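Ribonucleoside-diphosphate reductase (Pseudomonas aeruginosa, PDB 5IM3) probably catalyses the reduction of ribonucleoside diphosphates to deoxyribonucleoside diphosphates for DNA synthesis, and binds dATP in this complex. Local coordinates at residues F308-D312 and G313-E317; W548-M551 and L552-F556. All blocks are in the same frame, centred on the assembly; numbering follows the deposited sequence.

Contact 1 (F308-D312 and G313-E317); sequences FIHKD and GIRFE
The guanidinium of Arg315 lies flat against one face of the His310 ring, the two planes 21° apart and their centres 4.5 Å from each other; the side chains run side by side and point the same way. Two side-chain torsions bring the groups together: His310 carries CG between its backbone N and carbonyl carbon (chi1 52°), and the Arg315 chain bends at chi2. At the edge of the imidazole, in its plane, lie Phe308 O and a water that also accepts a bond from Gly313 N. The Phe308 ring has the carbonyl oxygen of Glu317 over one face, 3.4 Å from CG, whereas the Phe316 ring turns its edge to the backbone of the first strand, CE1 lying 3.6 Å from His310 C. Ile309 adds its CG2 methyl obliquely to Phe316 CZ, at 3.8 Å.

The frame is a tight antiparallel beta hairpin with a type I' turn from Lys311 to Ile314. Asp312 and Gly313 occupy its corners with positive phi, which glycine adopts readily. Lys311 and Ile314 form the hydrogen-bonded pair, each N 2.9 Å from the other's O; His310 and Arg315, the non-hydrogen-bonded pair, put their side chains on the face of the ribbon turned away from those of Lys311 and Ile314. Beyond it, Phe316 N bonds to Ile309 O in the carbonyl plane.

Glu317, extended beyond CG, takes the Ile309 amide on OE1: N to OE1 is 2.7 Å, with an N-H...O angle of 165°. The bond arrives on the anti side, tilted out of the carboxylate plane, while OE2 makes a salt bridge with Arg325. Arg315 is anchored through NE and NH2 by the carbonyls of Tyr304 and Asp305 in helix 297-307, and Phe316 stacks on Phe238 of helix 219-239.

Contact 2 (W548-M551 and L552-F556); sequences WRKM and LSMLF
Leu552 sets both methyls over one face of the Trp548 indole. CD1 lies toward the rim, 3.4 Å from NE1, while CD2 makes a CH-pi contact with the six-membered ring, 4.1 Å from its centroid and 17° off the ring normal. Trp548 swings CG anti to its backbone N (chi1 175°), which brings the indole alongside the following turn; branched, apolar leucine can spread two methyls over so broad a surface.

On another side of the helix, Ser553 OG donates to Lys550 O at 2.9 Å. The hydroxyl stands between its own backbone N and carbonyl carbon, folded back toward the preceding turn, as a short serine side chain can be. Lys550 O also accepts from Met554 N, 3.0 Å away, both donors approaching from the same face of the carbonyl plane. Met554 CE comes within 3.9 Å of Lys550 NZ.

These are neighbours three and four residues apart on one alpha helix, 544-558, in the barrel domain of the large subunit, and the i to i+4 backbone bonds, such as Leu552 N to Trp548 O, fix their spacing. The indole is positioned further by Asp889, whose carboxylate accepts from NE1, and by packing against Phe491, Met492 and Val495 of helix 489-496. Tyr892 of helix 885-897 touches Trp548, Leu552 and Leu555, and a salt bridge to Glu466 holds the Lys550 ammonium group.

Contact 1 and contact 2 lie on opposite sides of the chain's centre, their own centres 48 Å apart and their nearest atoms about 35 Å apart, so neither touches the other. The hairpin at 308-317 falls within the all-alpha domain, as a small two-stranded element among helices, whereas the helical turns at 548-556 belong to the barrel domain; along the chain, contact 1 closes before contact 2 opens. Both are local contacts between near neighbours in sequence, one across a beta turn and the other along a helix. Each lies away from the dATP-binding sites, and neither is touched by another protein chain of the four-chain assembly.

Contact 1 (F308-D312 and G313-E317)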
loop_
_atom_site.group_PDB
_atom_site.type_symbol
_atom_site.label_atom_id
_atom_site.label_comp_id
_atom_site.label_asym_id
_atom_site.label_seq_id
_atom_site.Cartn_x
_atom_site.Cartn_y
_atom_site.Cartn_z
ATOM N N PHE A 308 52.209 8.997 -7.314
ATOM C CA PHE A 308 53.527 9.478 -7.709
ATOM C C PHE A 308 53.905 10.728 -6.926
ATOM O O PHE A 308 53.092 11.638 -6.741
ATOM C CB PHE A 308 53.563 9.778 -9.212
ATOM C CG PHE A 308 53.523 8.551 -10.089
ATOM C CD1 PHE A 308 53.790 7.291 -9.574
ATOM C CD2 PHE A 308 53.228 8.665 -11.439
ATOM C CE1 PHE A 308 53.756 6.176 -10.381
ATOM C CE2 PHE A 308 53.193 7.550 -12.254
ATOM C CZ PHE A 308 53.456 6.304 -11.725
ATOM N N ILE A 309 55.159 10.769 -6.465
ATOM C CA ILE A 309 55.655 11.926 -5.733
ATOM C C ILE A 309 55.726 13.129 -6.666
ATOM O O ILE A 309 56.019 13.005 -7.862
ATOM C CB ILE A 309 57.030 11.624 -5.106
ATOM C CG1 ILE A 309 56.930 10.466 -4.104
ATOM C CG2 ILE A 309 57.602 12.867 -4.426
ATOM C CD1 ILE A 309 56.077 10.753 -2.906
ATOM N N HIS A 310 55.471 14.311 -6.110
ATOM C CA HIS A 310 55.337 15.521 -6.907
ATOM C C HIS A 310 55.766 16.729 -6.089
ATOM O O HIS A 310 55.842 16.679 -4.859
ATOM C CB HIS A 310 53.893 15.703 -7.384
ATOM C CG HIS A 310 52.887 15.615 -6.279
ATOM N ND1 HIS A 310 52.498 16.710 -5.536
ATOM C CD2 HIS A 310 52.209 14.557 -5.773
ATOM C CE1 HIS A 310 51.614 16.331 -4.630
ATOM N NE2 HIS A 310 51.422 15.030 -4.753
ATOM N N LYS A 311 56.043 17.824 -6.794
ATOM C CA LYS A 311 56.314 19.105 -6.157
ATOM C C LYS A 311 55.803 20.219 -7.055
ATOM O O LYS A 311 56.008 20.188 -8.272
ATOM C CB LYS A 311 57.807 19.313 -5.882
ATOM C CG LYS A 311 58.093 20.643 -5.202
ATOM C CD LYS A 311 59.538 20.778 -4.779
ATOM C CE LYS A 311 59.731 21.991 -3.879
ATOM N NZ LYS A 311 59.001 21.859 -2.583
ATOM N N ASP A 312 55.150 21.207 -6.446
ATOM C CA ASP A 312 54.549 22.315 -7.184
ATOM C C ASP A 312 53.577 21.809 -8.246
ATOM O O ASP A 312 53.453 22.399 -9.324
ATOM C CB ASP A 312 55.622 23.203 -7.826
ATOM C CG ASP A 312 56.604 23.765 -6.810
ATOM O OD1 ASP A 312 56.189 24.063 -5.671
ATOM O OD2 ASP A 312 57.794 23.913 -7.154
ATOM N N GLY A 313 52.886 20.707 -7.952
ATOM C CA GLY A 313 51.983 20.087 -8.898
ATOM C C GLY A 313 52.647 19.265 -9.982
ATOM O O GLY A 313 51.938 18.656 -10.792
ATOM N N ILE A 314 53.977 19.220 -10.023
ATOM C CA ILE A 314 54.712 18.518 -11.069
ATOM C C ILE A 314 55.096 17.139 -10.548
ATOM O O ILE A 314 55.821 17.022 -9.552
ATOM C CB ILE A 314 55.957 19.308 -11.502
ATOM C CG1 ILE A 314 55.543 20.660 -12.092
ATOM C CG2 ILE A 314 56.779 18.505 -12.512
ATOM C CD1 ILE A 314 56.706 21.551 -12.485
ATOM N N ARG A 315 54.617 16.095 -11.221
ATOM C CA ARG A 315 55.030 14.733 -10.911
ATOM C C ARG A 315 56.423 14.491 -11.478
ATOM O O ARG A 315 56.624 14.566 -12.695
ATOM C CB ARG A 315 54.040 13.722 -11.488
ATOM C CG ARG A 315 52.851 13.409 -10.590
ATOM C CD ARG A 315 51.945 14.610 -10.398
ATOM N NE ARG A 315 50.682 14.237 -9.765
ATOM C CZ ARG A 315 49.826 15.101 -9.229
ATOM N NH1 ARG A 315 50.092 16.401 -9.236
ATOM N NH2 ARG A 315 48.700 14.661 -8.676
ATOM N N PHE A 316 57.387 14.206 -10.601
ATOM C CA PHE A 316 58.742 13.884 -11.035
ATOM C C PHE A 316 59.149 12.470 -10.634
ATOM O O PHE A 316 60.345 12.175 -10.549
ATOM C CB PHE A 316 59.742 14.915 -10.502
ATOM C CG PHE A 316 59.879 14.929 -9.005
ATOM C CD1 PHE A 316 58.989 15.640 -8.217
ATOM C CD2 PHE A 316 60.916 14.248 -8.387
ATOM C CE1 PHE A 316 59.122 15.660 -6.840
ATOM C CE2 PHE A 316 61.055 14.265 -7.011
ATOM C CZ PHE A 316 60.157 14.971 -6.237
ATOM N N GLU A 317 58.179 11.585 -10.408
ATOM C CA GLU A 317 58.436 10.176 -10.119
ATOM C C GLU A 317 57.818 9.335 -11.230
ATOM O O GLU A 317 56.592 9.306 -11.383
ATOM C CB GLU A 317 57.868 9.785 -8.755
ATOM C CG GLU A 317 58.222 8.374 -8.318
ATOM C CD GLU A 317 57.752 8.063 -6.910
ATOM O OE1 GLU A 317 56.633 8.487 -6.544
ATOM O OE2 GLU A 317 58.506 7.399 -6.167
HETATM O O HOH W 1 50.447 11.855 -7.513
HETATM O O HOH W 2 52.895 19.928 -5.014
#

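Contact 2 (W548-M551 and L552-F556)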
loop_
_atom_site.group_PDB
_atom_site.type_symbol
_atom_site.label_atom_id
_atom_site.label_comp_id
_atom_site.label_asym_id
_atom_site.label_seq_id
_atom_site.Cartn_x
_atom_site.Cartn_y
_atom_site.Cartn_z
ATOM N N TRP A 548 16.927 -12.001 15.533
ATOM C CA TRP A 548 17.532 -12.345 14.252
ATOM C C TRP A 548 16.815 -11.642 13.103
ATOM O O TRP A 548 17.455 -11.050 12.225
ATOM C CB TRP A 548 17.497 -13.865 14.083
ATOM C CG TRP A 548 17.982 -14.398 12.769
ATOM C CD1 TRP A 548 17.241 -15.059 11.833
ATOM C CD2 TRP A 548 19.318 -14.343 12.257
ATOM N NE1 TRP A 548 18.031 -15.413 10.766
ATOM C CE2 TRP A 548 19.310 -14.985 11.001
ATOM C CE3 TRP A 548 20.519 -13.810 12.733
ATOM C CZ2 TRP A 548 20.456 -15.106 10.216
ATOM C CZ3 TRP A 548 21.657 -13.933 11.949
ATOM C CH2 TRP A 548 21.615 -14.575 10.707
ATOM N N ARG A 549 15.478 -11.676 13.108
ATOM C CA ARG A 549 14.709 -10.996 12.069
ATOM C C ARG A 549 14.991 -9.498 12.064
ATOM O O ARG A 549 15.128 -8.889 10.996
ATOM C CB ARG A 549 13.213 -11.262 12.271
ATOM C CG ARG A 549 12.300 -10.474 11.339
ATOM C CD ARG A 549 10.826 -10.802 11.569
ATOM N NE ARG A 549 10.473 -12.143 11.106
ATOM C CZ ARG A 549 9.224 -12.587 10.968
ATOM N NH1 ARG A 549 8.196 -11.797 11.254
ATOM N NH2 ARG A 549 8.999 -13.823 10.537
ATOM N N LYS A 550 15.074 -8.887 13.247
ATOM C CA LYS A 550 15.391 -7.464 13.325
ATOM C C LYS A 550 16.783 -7.186 12.773
ATOM O O LYS A 550 16.998 -6.184 12.079
ATOM C CB LYS A 550 15.279 -6.988 14.774
ATOM C CG LYS A 550 15.537 -5.502 14.978
ATOM C CD LYS A 550 14.446 -4.659 14.339
ATOM C CE LYS A 550 14.586 -3.197 14.717
ATOM N NZ LYS A 550 13.544 -2.355 14.069
ATOM N N MET A 551 17.743 -8.065 13.066
ATOM C CA MET A 551 19.096 -7.886 12.555
ATOM C C MET A 551 19.117 -7.921 11.030
ATOM O O MET A 551 19.794 -7.107 10.394
ATOM C CB MET A 551 20.016 -8.961 13.137
ATOM C CG MET A 551 20.186 -8.874 14.651
ATOM S SD MET A 551 20.731 -10.417 15.413
ATOM C CE MET A 551 22.356 -10.619 14.670
ATOM N N LEU A 552 18.373 -8.850 10.423
ATOM C CA LEU A 552 18.392 -8.954 8.966
ATOM C C LEU A 552 17.619 -7.818 8.308
ATOM O O LEU A 552 18.009 -7.354 7.230
ATOM C CB LEU A 552 17.835 -10.306 8.524
ATOM C CG LEU A 552 18.598 -11.528 9.044
ATOM C CD1 LEU A 552 17.966 -12.807 8.511
ATOM C CD2 LEU A 552 20.083 -11.466 8.683
ATOM N N SER A 553 16.545 -7.342 8.937
ATOM C CA SER A 553 15.785 -6.245 8.349
ATOM C C SER A 553 16.577 -4.944 8.384
ATOM O O SER A 553 16.489 -4.135 7.453
ATOM C CB SER A 553 14.443 -6.083 9.067
ATOM O OG SER A 553 14.628 -5.667 10.403
ATOM N N MET A 554 17.361 -4.722 9.447
ATOM C CA MET A 554 18.218 -3.538 9.492
ATOM C C MET A 554 19.356 -3.645 8.485
ATOM O O MET A 554 19.693 -2.662 7.815
ATOM C CB MET A 554 18.775 -3.336 10.902
ATOM C CG MET A 554 17.757 -2.845 11.920
ATOM S SD MET A 554 17.036 -1.249 11.489
ATOM C CE MET A 554 15.487 -1.771 10.735
ATOM N N LEU A 555 19.968 -4.825 8.372
ATOM C CA LEU A 555 20.974 -5.029 7.336
ATOM C C LEU A 555 20.394 -4.752 5.953
ATOM O O LEU A 555 21.065 -4.167 5.095
ATOM C CB LEU A 555 21.525 -6.456 7.421
ATOM C CG LEU A 555 22.604 -6.855 6.408
ATOM C CD1 LEU A 555 23.875 -6.048 6.620
ATOM C CD2 LEU A 555 22.901 -8.343 6.501
ATOM N N PHE A 556 19.135 -5.138 5.725
ATOM C CA PHE A 556 18.506 -4.893 4.429
ATOM C C PHE A 556 18.155 -3.422 4.247
ATOM O O PHE A 556 18.390 -2.850 3.176
ATOM C CB PHE A 556 17.253 -5.755 4.284
ATOM C CG PHE A 556 16.387 -5.377 3.109
ATOM C CD1 PHE A 556 16.803 -5.632 1.812
ATOM C CD2 PHE A 556 15.156 -4.773 3.305
ATOM C CE1 PHE A 556 16.008 -5.285 0.729
ATOM C CE2 PHE A 556 14.357 -4.425 2.229
ATOM C CZ PHE A 556 14.783 -4.681 0.940
#